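Local coordinates for glycosyl hydrolase family 88 (Pedobacter heparinus, PDB 3WIW), which hydrolyses unsaturated glucuronyl saccharides, with specificity for those derived from heparin, at residues V156-S161 and A202-K207; V171-L176 and S242-G247; G247-L252 and A306-V311; P290-D295 and A363-S368. All blocks are in the same frame, centred on the assembly; numbering follows the deposited sequence.

The four contacts run along one end of an alpha6/alpha6 barrel. Contacts 1 and 2 interlock in sequence, their segments alternating in the order 156-161, 171-176, 202-207, 242-247, and contacts 3 and 4 do the same with 247-252, 290-295, 306-311 and 363-368. Contacts 2 and 3 share Gly247 and helix 245-262, with centres about 9 Å apart. Contact 4 lies about 12 Å from contact 2 and 13 Å from contact 3, centre to centre; contacts 1 and 4 are the most distant pair, at about 25 Å. Contacts 2 and 3 hold predicted substrate-binding residues, contact 4 joins loops nearby, and contact 1 lies away from the predicted sites.

Contact 1 of 4, residues V156-S161 and A202-K207; sequences VGAIRS and AVTTMK
The flat peptide group joining Gly157 to Ala158 has Thr204 beyond its oxygen edge, with OG1, CB and CG2 all to one side of its plane. OG1 is tilted out of that plane and stands 2.7 Å from Gly157 O, with the C-O...OG1 angle near 123°. The preceding peptide offers its oxygen to the methyl, Val156 O lying 3.8 Å from Thr204 CG2, while Ala158 CB touches the same methyl more loosely. The threonine is turned so that OG1 lies anti to its own carbonyl carbon (chi1 -58°) and CG2 anti to its nitrogen, which lets both branches bear on the loop. OG1 also has Thr200 O, one helical turn back, within hydrogen-bonding distance, so a single hydroxyl proton faces two carbonyls.

Gly157 and Ala158 both pair with Asn153 in a G1 beta bulge, where the hairpin of strands 152-153 and 158-159 abuts helix 192-208. A beta carbon on Gly157 would fall 2.9 Å from Thr204 OG1, and its positive phi of 79° already disfavours one. A valine in place of Thr204 would probably leave Gly157 O without the nearby hydroxyl and press a methyl against that oxygen. His201, on the same helix, receives the backbone N-H of Ile159. The chemistry is therefore mainly polar: backbone atoms of a tight turn are met by helix side chains, with one methyl filling in beside the bulge.

Contact 2 of 4, residues V171-L176 and S242-G247; sequences VIIDNL and SAWARG
Ile173 turns its CG1 anti to the backbone N (chi1 -166°), which directs CG2 at Trp244 and Gly247, while a chi1 of 170° on Trp244 swings the indole back toward Asp174. The pairing lines the predicted active site of a family 88 glycosyl hydrolase, where a type I turn from Ile172 to Asn175 faces the start of helix 245-262, with Trp244 at the N-cap position. Ile173 CG2 packs 3.7 Å from Gly247 CA and also touches the rim of the indole at CZ3.

Asp174, the predicted proton donor, comes to the edge of the same ring: OD2 lies 3.6 Å from Trp244 CH2 and OD1 3.7 Å from CZ3, with carboxylate and ring planes 32° apart. The ring's C-H rim, rather than its face, thus meets the acid. His218 NE2 bonds to Asp174 OD1, helping to fix the carboxylate's rotation, and a bound HEPES molecule lies about 3 Å from this side chain.

Arg246 CB and Gly247 N lie against one face of the indole, toward its rim. A beta carbon on Gly247 would come 2.5 Å from Trp244 CE3. The indole turns its CZ2 edge to the guanidinium face of Arg246, a predicted substrate-binding residue in a salt bridge with Asp305, toward the rim of that group. At the guanidinium edge a water accepts from Arg246 NE at 3.0 Å and donates to Asp174 OD2 at 2.9 Å.

Contact 3 of 4, residues G247-L252 and A306-V311; sequences GQAWGL and ASAAAV
Val311 crosses Trp250 at about a right angle, its two methyls dividing the work. With CG1 anti to its backbone N (chi1 173°), the valine turns that methyl to Ala249, 3.6 Å from both Ala249 CB and Ala249 O. The other, CG2, comes obliquely to the indole and stops 3.6 Å from Trp250 CZ3. Trp250 leaves its helix pointing away from helix 306-322, yet the six-membered end of the ring returns to the valine, while NE1 makes a weak hydrogen bond with Asp174 OD2. Were Trp250 replaced by alanine, Val311 CG2 would probably lose its aromatic neighbour and the Asp174 carboxylate that N-H.

Ala249 CB also faces backbone, 3.7 Å from Ala308 O, and meets Ala308 CB at 4.5 Å. Such small side chains permit close backbones: the short helical axes approach to 8.6 Å and run 14° from parallel. This direction is consistent with neighbouring helices in one ring of the barrel. Helix 375-392 continues the packing, with Tyr380 touching Val311 and Ala310, whereas Leu252 meets Ile274 and Ala275 of helix 265-279, the helix between the two in sequence.

Contact 4 of 4, residues P290-D295 and A363-S368; sequences PLWDFD and ALLYNS
Trp292 and Leu364 form the tight part of this contact, a leucine laid over the face of a buried indole. Leu364 CD1 sits 3.8 Å from the centroid of the five-membered ring and only 7° off its normal, a well-centred CH-pi contact. On the same face Leu364 CB stands over the rim of the six-membered ring, and CD2 lies 3.9 Å from Trp292 CZ2, so the leucine spans both rings. Its CG lies anti to the backbone N (chi1 -169°), which brings the branch to the indole, CD1 over the face and CD2 at the rim by CZ2. The opposite face of Trp292 carries Asp293 CB, placing the ring between its own loop and the other.

The solvent side is slacker. Leu365 is exposed and reaches the far end of the indole obliquely, its CD2 4.1 Å from Trp292 CH2; no hydrogen bond joins the two segments.

Each loop is braced separately. Asp293 OD1 accepts the N-H of Asp295 at 2.9 Å through its anti lone pair, an Asx turn, while OD2 bonds to Ser242 and Leu238. Across the contact, Ala363 O accepts from Tyr366 N and Ser368 N, which approach from opposite faces of its plane; a 3-10 turn at 364-366 leads into a G1 beta bulge at Asn367 and Ser368. Two connecting loops of the alpha6/alpha6 barrel are thus joined beside the predicted substrate site, Leu365 lying about 6 Å from Thr234 between side chains.

Contact 1 of 4, residues V156-S161 and A202-K207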
loop_
_atom_site.group_PDB
_atom_site.type_symbol
_atom_site.label_atom_id
_atom_site.label_comp_id
_atom_site.label_asym_id
_atom_site.label_seq_id
_atom_site.Cartn_x
_atom_site.Cartn_y
_atom_site.Cartn_z
ATOM N N VAL A 156 4.288 8.329 -23.481
ATOM C CA VAL A 156 3.424 7.275 -22.969
ATOM C C VAL A 156 2.311 7.839 -22.078
ATOM O O VAL A 156 1.191 7.302 -22.039
ATOM C CB VAL A 156 4.240 6.211 -22.185
ATOM C CG1 VAL A 156 3.329 5.133 -21.563
ATOM C CG2 VAL A 156 5.259 5.577 -23.105
ATOM N N GLY A 157 2.620 8.896 -21.336
ATOM C CA GLY A 157 1.709 9.397 -20.324
ATOM C C GLY A 157 1.743 8.578 -19.033
ATOM O O GLY A 157 0.739 8.506 -18.324
ATOM N N ALA A 158 2.886 7.963 -18.708
ATOM C CA ALA A 158 2.986 7.150 -17.482
ATOM C C ALA A 158 4.431 7.050 -17.016
ATOM O O ALA A 158 5.369 7.248 -17.795
ATOM C CB ALA A 158 2.414 5.742 -17.702
ATOM N N ILE A 159 4.592 6.766 -15.726
ATOM C CA ILE A 159 5.855 6.383 -15.126
ATOM C C ILE A 159 6.178 4.943 -15.505
ATOM O O ILE A 159 5.321 4.053 -15.414
ATOM C CB ILE A 159 5.758 6.485 -13.595
ATOM C CG1 ILE A 159 5.572 7.959 -13.181
ATOM C CG2 ILE A 159 6.989 5.841 -12.928
ATOM C CD1 ILE A 159 5.252 8.137 -11.724
ATOM N N ARG A 160 7.404 4.720 -15.980
ATOM C CA ARG A 160 7.911 3.373 -16.210
ATOM C C ARG A 160 8.133 2.686 -14.865
ATOM O O ARG A 160 8.903 3.174 -14.035
ATOM C CB ARG A 160 9.233 3.438 -16.969
ATOM C CG ARG A 160 9.677 2.064 -17.421
ATOM C CD ARG A 160 10.944 2.140 -18.196
ATOM N NE ARG A 160 11.419 0.808 -18.532
ATOM C CZ ARG A 160 12.337 0.556 -19.457
ATOM N NH1 ARG A 160 12.862 1.550 -20.168
ATOM N NH2 ARG A 160 12.719 -0.700 -19.664
ATOM N N SER A 161 7.496 1.544 -14.626
ATOM C CA SER A 161 7.611 0.920 -13.305
ATOM C C SER A 161 8.998 0.338 -13.059
ATOM O O SER A 161 9.594 0.573 -11.990
ATOM C CB SER A 161 6.543 -0.154 -13.122
ATOM O OG SER A 161 5.267 0.433 -13.177
ATOM N N ALA A 202 -2.329 8.517 -13.649
ATOM C CA ALA A 202 -3.605 7.992 -13.173
ATOM C C ALA A 202 -4.637 7.946 -14.305
ATOM O O ALA A 202 -5.422 6.982 -14.386
ATOM C CB ALA A 202 -4.121 8.818 -11.992
ATOM N N VAL A 203 -4.679 8.969 -15.144
ATOM C CA VAL A 203 -5.615 8.982 -16.272
ATOM C C VAL A 203 -5.283 7.890 -17.297
ATOM O O VAL A 203 -6.163 7.120 -17.712
ATOM C CB VAL A 203 -5.679 10.381 -16.933
ATOM C CG1 VAL A 203 -6.531 10.331 -18.189
ATOM C CG2 VAL A 203 -6.255 11.403 -15.944
ATOM N N THR A 204 -4.009 7.781 -17.675
ATOM C CA THR A 204 -3.580 6.758 -18.625
ATOM C C THR A 204 -3.917 5.346 -18.083
ATOM O O THR A 204 -4.429 4.488 -18.804
ATOM C CB THR A 204 -2.070 6.888 -18.828
ATOM O OG1 THR A 204 -1.778 8.210 -19.308
ATOM C CG2 THR A 204 -1.534 5.839 -19.808
ATOM N N THR A 205 -3.645 5.113 -16.806
ATOM C CA THR A 205 -3.876 3.830 -16.175
ATOM C C THR A 205 -5.364 3.544 -16.097
ATOM O O THR A 205 -5.794 2.388 -16.226
ATOM C CB THR A 205 -3.206 3.829 -14.794
ATOM O OG1 THR A 205 -1.784 3.941 -14.988
ATOM C CG2 THR A 205 -3.518 2.541 -14.039
ATOM N N MET A 206 -6.154 4.593 -15.918
ATOM C CA MET A 206 -7.586 4.431 -15.785
ATOM C C MET A 206 -8.173 3.863 -17.078
ATOM O O MET A 206 -9.086 3.022 -17.052
ATOM C CB MET A 206 -8.204 5.777 -15.402
ATOM C CG MET A 206 -9.628 5.711 -14.943
ATOM S SD MET A 206 -10.254 7.209 -14.172
ATOM C CE MET A 206 -11.857 7.179 -14.905
ATOM N N LYS A 207 -7.634 4.320 -18.207
ATOM C CA LYS A 207 -8.014 3.796 -19.506
ATOM C C LYS A 207 -7.483 2.361 -19.736
ATOM O O LYS A 207 -8.244 1.436 -20.018
ATOM C CB LYS A 207 -7.508 4.720 -20.605
ATOM C CG LYS A 207 -7.845 4.234 -21.987
ATOM C CD LYS A 207 -7.288 5.164 -23.049
ATOM C CE LYS A 207 -7.641 4.656 -24.437
ATOM N NZ LYS A 207 -6.985 5.456 -25.503
#

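Contact 2 of 4, residues V171-L176 and S242-G247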
loop_
_atom_site.group_PDB
_atom_site.type_symbol
_atom_site.label_atom_id
_atom_site.label_comp_id
_atom_site.label_asym_id
_atom_site.label_seq_id
_atom_site.Cartn_x
_atom_site.Cartn_y
_atom_site.Cartn_z
ATOM N N VAL A 171 4.283 -0.954 -17.109
ATOM C CA VAL A 171 3.635 -0.175 -16.043
ATOM C C VAL A 171 2.743 -1.127 -15.258
ATOM O O VAL A 171 1.884 -1.813 -15.834
ATOM C CB VAL A 171 2.780 0.970 -16.639
ATOM C CG1 VAL A 171 2.094 1.771 -15.514
ATOM C CG2 VAL A 171 3.653 1.892 -17.476
ATOM N N ILE A 172 2.962 -1.218 -13.957
ATOM C CA ILE A 172 2.161 -2.115 -13.132
ATOM C C ILE A 172 1.097 -1.346 -12.355
ATOM O O ILE A 172 1.256 -0.152 -12.099
ATOM C CB ILE A 172 3.042 -2.986 -12.192
ATOM C CG1 ILE A 172 3.723 -2.187 -11.057
ATOM C CG2 ILE A 172 4.077 -3.730 -13.023
ATOM C CD1 ILE A 172 4.665 -3.062 -10.196
ATOM N N ILE A 173 0.015 -2.024 -11.989
ATOM C CA ILE A 173 -1.074 -1.386 -11.270
ATOM C C ILE A 173 -0.564 -0.779 -9.939
ATOM O O ILE A 173 -1.060 0.281 -9.493
ATOM C CB ILE A 173 -2.252 -2.386 -11.067
ATOM C CG1 ILE A 173 -3.518 -1.655 -10.635
ATOM C CG2 ILE A 173 -1.905 -3.481 -10.032
ATOM C CD1 ILE A 173 -4.184 -0.822 -11.748
ATOM N N ASP A 174 0.414 -1.445 -9.309
ATOM C CA ASP A 174 0.975 -0.987 -8.027
ATOM C C ASP A 174 1.532 0.447 -8.138
ATOM O O ASP A 174 1.627 1.162 -7.136
ATOM C CB ASP A 174 2.113 -1.892 -7.530
ATOM C CG ASP A 174 1.934 -3.387 -7.847
ATOM O OD1 ASP A 174 1.519 -3.773 -8.965
ATOM O OD2 ASP A 174 2.330 -4.185 -6.975
ATOM N N ASN A 175 1.925 0.852 -9.347
ATOM C CA ASN A 175 2.524 2.170 -9.596
ATOM C C ASN A 175 1.532 3.288 -9.211
ATOM O O ASN A 175 1.972 4.401 -8.898
ATOM C CB ASN A 175 2.965 2.247 -11.069
ATOM C CG ASN A 175 4.085 3.266 -11.372
ATOM O OD1 ASN A 175 4.951 2.972 -12.221
ATOM N ND2 ASN A 175 4.068 4.444 -10.735
ATOM N N LEU A 176 0.221 3.015 -9.214
ATOM C CA LEU A 176 -0.732 4.028 -8.721
ATOM C C LEU A 176 -0.372 4.505 -7.313
ATOM O O LEU A 176 -0.570 5.677 -6.971
ATOM C CB LEU A 176 -2.180 3.524 -8.744
ATOM C CG LEU A 176 -2.772 3.335 -10.143
ATOM C CD1 LEU A 176 -4.005 2.444 -10.017
ATOM C CD2 LEU A 176 -3.123 4.679 -10.790
ATOM N N SER A 242 -6.861 -12.501 -15.145
ATOM C CA SER A 242 -7.373 -12.618 -13.784
ATOM C C SER A 242 -7.360 -11.312 -12.981
ATOM O O SER A 242 -6.803 -10.274 -13.408
ATOM C CB SER A 242 -6.613 -13.702 -13.009
ATOM O OG SER A 242 -5.356 -13.219 -12.525
ATOM N N ALA A 243 -7.946 -11.397 -11.790
ATOM C CA ALA A 243 -8.069 -10.274 -10.866
ATOM C C ALA A 243 -7.227 -10.566 -9.621
ATOM O O ALA A 243 -7.725 -11.033 -8.592
ATOM C CB ALA A 243 -9.540 -9.994 -10.524
ATOM N N TRP A 244 -5.934 -10.307 -9.750
ATOM C CA TRP A 244 -5.003 -10.468 -8.638
ATOM C C TRP A 244 -5.483 -9.583 -7.486
ATOM O O TRP A 244 -5.705 -8.390 -7.701
ATOM C CB TRP A 244 -3.599 -10.086 -9.136
ATOM C CG TRP A 244 -2.557 -9.977 -8.066
ATOM C CD1 TRP A 244 -2.266 -10.884 -7.090
ATOM C CD2 TRP A 244 -1.655 -8.870 -7.881
ATOM N NE1 TRP A 244 -1.216 -10.412 -6.317
ATOM C CE2 TRP A 244 -0.840 -9.173 -6.776
ATOM C CE3 TRP A 244 -1.445 -7.657 -8.561
ATOM C CZ2 TRP A 244 0.165 -8.303 -6.321
ATOM C CZ3 TRP A 244 -0.477 -6.781 -8.091
ATOM C CH2 TRP A 244 0.313 -7.109 -6.975
ATOM N N ALA A 245 -5.678 -10.128 -6.282
ATOM C CA ALA A 245 -6.431 -9.371 -5.264
ATOM C C ALA A 245 -5.703 -8.112 -4.801
ATOM O O ALA A 245 -6.326 -7.036 -4.707
ATOM C CB ALA A 245 -6.789 -10.246 -4.076
ATOM N N ARG A 246 -4.411 -8.208 -4.496
ATOM C CA ARG A 246 -3.692 -7.023 -4.056
ATOM C C ARG A 246 -3.655 -5.966 -5.172
ATOM O O ARG A 246 -3.747 -4.778 -4.903
ATOM C CB ARG A 246 -2.310 -7.358 -3.478
ATOM C CG ARG A 246 -1.613 -6.124 -2.914
ATOM C CD ARG A 246 -0.421 -6.483 -2.040
ATOM N NE ARG A 246 0.664 -7.165 -2.749
ATOM C CZ ARG A 246 0.917 -8.477 -2.665
ATOM N NH1 ARG A 246 0.129 -9.290 -1.962
ATOM N NH2 ARG A 246 1.946 -8.995 -3.329
ATOM N N GLY A 247 -3.583 -6.405 -6.419
ATOM C CA GLY A 247 -3.682 -5.476 -7.532
ATOM C C GLY A 247 -5.014 -4.754 -7.583
ATOM O O GLY A 247 -5.052 -3.549 -7.851
HETATM O O HOH W 1 2.575 -5.601 -4.418
#

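Contact 3 of 4, residues G247-L252 and A306-V311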
loop_
_atom_site.group_PDB
_atom_site.type_symbol
_atom_site.label_atom_id
_atom_site.label_comp_id
_atom_site.label_asym_id
_atom_site.label_seq_id
_atom_site.Cartn_x
_atom_site.Cartn_y
_atom_site.Cartn_z
ATOM N N GLY A 247 -3.583 -6.405 -6.419
ATOM C CA GLY A 247 -3.682 -5.476 -7.532
ATOM C C GLY A 247 -5.014 -4.754 -7.583
ATOM O O GLY A 247 -5.052 -3.549 -7.851
ATOM N N GLN A 248 -6.107 -5.476 -7.347
ATOM C CA GLN A 248 -7.412 -4.813 -7.322
ATOM C C GLN A 248 -7.418 -3.760 -6.208
ATOM O O GLN A 248 -7.944 -2.650 -6.409
ATOM C CB GLN A 248 -8.558 -5.805 -7.092
ATOM C CG GLN A 248 -8.577 -7.033 -8.012
ATOM C CD GLN A 248 -8.353 -6.679 -9.488
ATOM O OE1 GLN A 248 -9.194 -6.046 -10.141
ATOM N NE2 GLN A 248 -7.219 -7.111 -10.026
ATOM N N ALA A 249 -6.828 -4.111 -5.061
ATOM C CA ALA A 249 -6.728 -3.213 -3.913
ATOM C C ALA A 249 -5.893 -1.973 -4.258
ATOM O O ALA A 249 -6.306 -0.854 -3.943
ATOM C CB ALA A 249 -6.112 -3.926 -2.732
ATOM N N TRP A 250 -4.743 -2.147 -4.910
ATOM C CA TRP A 250 -3.922 -0.981 -5.285
ATOM C C TRP A 250 -4.713 -0.053 -6.205
ATOM O O TRP A 250 -4.584 1.162 -6.115
ATOM C CB TRP A 250 -2.687 -1.415 -6.041
ATOM C CG TRP A 250 -1.620 -2.210 -5.342
ATOM C CD1 TRP A 250 -0.847 -3.174 -5.955
ATOM C CD2 TRP A 250 -1.081 -2.060 -4.005
ATOM N NE1 TRP A 250 0.081 -3.667 -5.079
ATOM C CE2 TRP A 250 -0.018 -2.988 -3.885
ATOM C CE3 TRP A 250 -1.411 -1.265 -2.888
ATOM C CZ2 TRP A 250 0.763 -3.114 -2.715
ATOM C CZ3 TRP A 250 -0.639 -1.401 -1.708
ATOM C CH2 TRP A 250 0.431 -2.331 -1.639
ATOM N N GLY A 251 -5.527 -0.607 -7.114
ATOM C CA GLY A 251 -6.374 0.202 -7.979
ATOM C C GLY A 251 -7.391 1.006 -7.187
ATOM O O GLY A 251 -7.511 2.223 -7.379
ATOM N N LEU A 252 -8.126 0.335 -6.301
ATOM C CA LEU A 252 -9.112 1.026 -5.474
ATOM C C LEU A 252 -8.453 2.174 -4.694
ATOM O O LEU A 252 -8.935 3.316 -4.690
ATOM C CB LEU A 252 -9.758 0.045 -4.500
ATOM C CG LEU A 252 -10.747 0.673 -3.525
ATOM C CD1 LEU A 252 -11.937 1.330 -4.246
ATOM C CD2 LEU A 252 -11.225 -0.375 -2.506
ATOM N N ALA A 306 -4.220 -11.198 3.458
ATOM C CA ALA A 306 -4.539 -10.145 4.412
ATOM C C ALA A 306 -4.073 -8.771 3.917
ATOM O O ALA A 306 -4.736 -7.775 4.192
ATOM C CB ALA A 306 -3.942 -10.436 5.775
ATOM N N SER A 307 -2.944 -8.689 3.199
ATOM C CA SER A 307 -2.432 -7.392 2.753
ATOM C C SER A 307 -3.450 -6.718 1.836
ATOM O O SER A 307 -3.704 -5.514 1.957
ATOM C CB SER A 307 -1.066 -7.547 2.077
ATOM O OG SER A 307 -1.148 -8.176 0.812
ATOM N N ALA A 308 -4.061 -7.484 0.931
ATOM C CA ALA A 308 -5.103 -6.934 0.062
ATOM C C ALA A 308 -6.275 -6.416 0.900
ATOM O O ALA A 308 -6.836 -5.349 0.600
ATOM C CB ALA A 308 -5.573 -7.971 -0.953
ATOM N N ALA A 309 -6.701 -7.198 1.903
ATOM C CA ALA A 309 -7.795 -6.772 2.788
ATOM C C ALA A 309 -7.451 -5.452 3.466
ATOM O O ALA A 309 -8.313 -4.579 3.560
ATOM C CB ALA A 309 -8.089 -7.814 3.836
ATOM N N ALA A 310 -6.221 -5.309 3.972
ATOM C CA ALA A 310 -5.851 -4.100 4.707
ATOM C C ALA A 310 -5.868 -2.873 3.784
ATOM O O ALA A 310 -6.342 -1.796 4.186
ATOM C CB ALA A 310 -4.494 -4.277 5.353
ATOM N N VAL A 311 -5.343 -3.016 2.566
ATOM C CA VAL A 311 -5.332 -1.934 1.585
ATOM C C VAL A 311 -6.763 -1.547 1.233
ATOM O O VAL A 311 -7.098 -0.360 1.188
ATOM C CB VAL A 311 -4.499 -2.324 0.349
ATOM C CG1 VAL A 311 -4.629 -1.270 -0.763
ATOM C CG2 VAL A 311 -3.025 -2.535 0.727
#

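Contact 4 of 4, residues P290-D295 and A363-S368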
loop_
_atom_site.group_PDB
_atom_site.type_symbol
_atom_site.label_atom_id
_atom_site.label_comp_id
_atom_site.label_asym_id
_atom_site.label_seq_id
_atom_site.Cartn_x
_atom_site.Cartn_y
_atom_site.Cartn_z
ATOM N N PRO A 290 -9.883 -11.139 1.052
ATOM C CA PRO A 290 -9.926 -11.744 -0.293
ATOM C C PRO A 290 -9.067 -12.988 -0.474
ATOM O O PRO A 290 -8.036 -13.155 0.176
ATOM C CB PRO A 290 -9.379 -10.623 -1.204
ATOM C CG PRO A 290 -9.682 -9.355 -0.443
ATOM C CD PRO A 290 -9.474 -9.720 1.007
ATOM N N LEU A 291 -9.507 -13.874 -1.365
ATOM C CA LEU A 291 -8.600 -14.874 -1.927
ATOM C C LEU A 291 -7.428 -14.160 -2.593
ATOM O O LEU A 291 -7.554 -13.026 -3.038
ATOM C CB LEU A 291 -9.350 -15.678 -2.970
ATOM C CG LEU A 291 -10.718 -16.227 -2.541
ATOM C CD1 LEU A 291 -11.351 -17.008 -3.718
ATOM C CD2 LEU A 291 -10.616 -17.050 -1.251
ATOM N N TRP A 292 -6.288 -14.827 -2.720
ATOM C CA TRP A 292 -5.131 -14.121 -3.253
ATOM C C TRP A 292 -5.366 -13.640 -4.699
ATOM O O TRP A 292 -4.795 -12.636 -5.135
ATOM C CB TRP A 292 -3.880 -15.004 -3.146
ATOM C CG TRP A 292 -3.920 -16.151 -4.096
ATOM C CD1 TRP A 292 -4.566 -17.356 -3.911
ATOM C CD2 TRP A 292 -3.339 -16.208 -5.398
ATOM N NE1 TRP A 292 -4.430 -18.138 -5.049
ATOM C CE2 TRP A 292 -3.674 -17.452 -5.971
ATOM C CE3 TRP A 292 -2.572 -15.306 -6.148
ATOM C CZ2 TRP A 292 -3.232 -17.828 -7.256
ATOM C CZ3 TRP A 292 -2.135 -15.679 -7.426
ATOM C CH2 TRP A 292 -2.481 -16.923 -7.963
ATOM N N ASP A 293 -6.219 -14.343 -5.438
ATOM C CA ASP A 293 -6.675 -13.923 -6.753
ATOM C C ASP A 293 -8.162 -14.252 -6.800
ATOM O O ASP A 293 -8.581 -15.362 -6.425
ATOM C CB ASP A 293 -5.896 -14.642 -7.867
ATOM C CG ASP A 293 -6.213 -14.106 -9.265
ATOM O OD1 ASP A 293 -7.380 -14.212 -9.721
ATOM O OD2 ASP A 293 -5.288 -13.583 -9.941
ATOM N N PHE A 294 -8.977 -13.293 -7.249
ATOM C CA PHE A 294 -10.427 -13.465 -7.225
ATOM C C PHE A 294 -10.924 -14.564 -8.166
ATOM O O PHE A 294 -12.062 -15.017 -8.025
ATOM C CB PHE A 294 -11.143 -12.161 -7.607
ATOM C CG PHE A 294 -11.193 -11.123 -6.494
ATOM C CD1 PHE A 294 -10.125 -10.280 -6.213
ATOM C CD2 PHE A 294 -12.351 -10.970 -5.745
ATOM C CE1 PHE A 294 -10.214 -9.328 -5.194
ATOM C CE2 PHE A 294 -12.440 -10.023 -4.723
ATOM C CZ PHE A 294 -11.362 -9.206 -4.448
ATOM N N ASP A 295 -10.084 -15.000 -9.114
ATOM C CA ASP A 295 -10.540 -15.910 -10.163
ATOM C C ASP A 295 -10.153 -17.366 -9.972
ATOM O O ASP A 295 -10.402 -18.194 -10.853
ATOM C CB ASP A 295 -10.146 -15.385 -11.541
ATOM C CG ASP A 295 -10.828 -14.071 -11.850
ATOM O OD1 ASP A 295 -11.961 -13.848 -11.389
ATOM O OD2 ASP A 295 -10.231 -13.232 -12.507
ATOM N N ALA A 363 3.686 -13.730 -3.646
ATOM C CA ALA A 363 3.626 -14.106 -5.059
ATOM C C ALA A 363 3.454 -15.613 -5.156
ATOM O O ALA A 363 4.433 -16.377 -5.230
ATOM C CB ALA A 363 4.889 -13.605 -5.829
ATOM N N LEU A 364 2.200 -16.062 -5.188
ATOM C CA LEU A 364 1.918 -17.486 -5.011
ATOM C C LEU A 364 2.509 -18.344 -6.130
ATOM O O LEU A 364 3.065 -19.412 -5.874
ATOM C CB LEU A 364 0.414 -17.714 -4.891
ATOM C CG LEU A 364 0.031 -19.115 -4.440
ATOM C CD1 LEU A 364 -1.054 -19.005 -3.372
ATOM C CD2 LEU A 364 -0.433 -19.918 -5.612
ATOM N N LEU A 365 2.403 -17.876 -7.373
ATOM C CA LEU A 365 2.884 -18.684 -8.493
ATOM C C LEU A 365 4.408 -18.760 -8.540
ATOM O O LEU A 365 4.968 -19.543 -9.314
ATOM C CB LEU A 365 2.335 -18.191 -9.833
ATOM C CG LEU A 365 0.821 -18.291 -10.030
ATOM C CD1 LEU A 365 0.444 -18.085 -11.503
ATOM C CD2 LEU A 365 0.221 -19.586 -9.526
ATOM N N TYR A 366 5.086 -17.963 -7.717
ATOM C CA TYR A 366 6.545 -17.982 -7.601
ATOM C C TYR A 366 6.963 -18.753 -6.348
ATOM O O TYR A 366 8.160 -18.813 -6.026
ATOM C CB TYR A 366 7.107 -16.550 -7.574
ATOM C CG TYR A 366 6.887 -15.785 -8.869
ATOM C CD1 TYR A 366 5.640 -15.226 -9.170
ATOM C CD2 TYR A 366 7.928 -15.604 -9.786
ATOM C CE1 TYR A 366 5.420 -14.550 -10.352
ATOM C CE2 TYR A 366 7.715 -14.900 -10.970
ATOM C CZ TYR A 366 6.462 -14.368 -11.239
ATOM O OH TYR A 366 6.242 -13.677 -12.413
ATOM N N ASN A 367 5.990 -19.357 -5.654
ATOM C CA ASN A 367 6.251 -20.001 -4.368
ATOM C C ASN A 367 6.968 -19.043 -3.417
ATOM O O ASN A 367 7.933 -19.411 -2.732
ATOM C CB ASN A 367 7.070 -21.291 -4.539
ATOM C CG ASN A 367 7.126 -22.107 -3.271
ATOM O OD1 ASN A 367 6.216 -22.026 -2.437
ATOM N ND2 ASN A 367 8.202 -22.882 -3.096
ATOM N N SER A 368 6.487 -17.804 -3.363
ATOM C CA SER A 368 7.175 -16.760 -2.619
ATOM C C SER A 368 6.239 -16.122 -1.613
ATOM O O SER A 368 5.183 -15.586 -1.978
ATOM C CB SER A 368 7.699 -15.709 -3.588
ATOM O OG SER A 368 8.379 -14.689 -2.888
#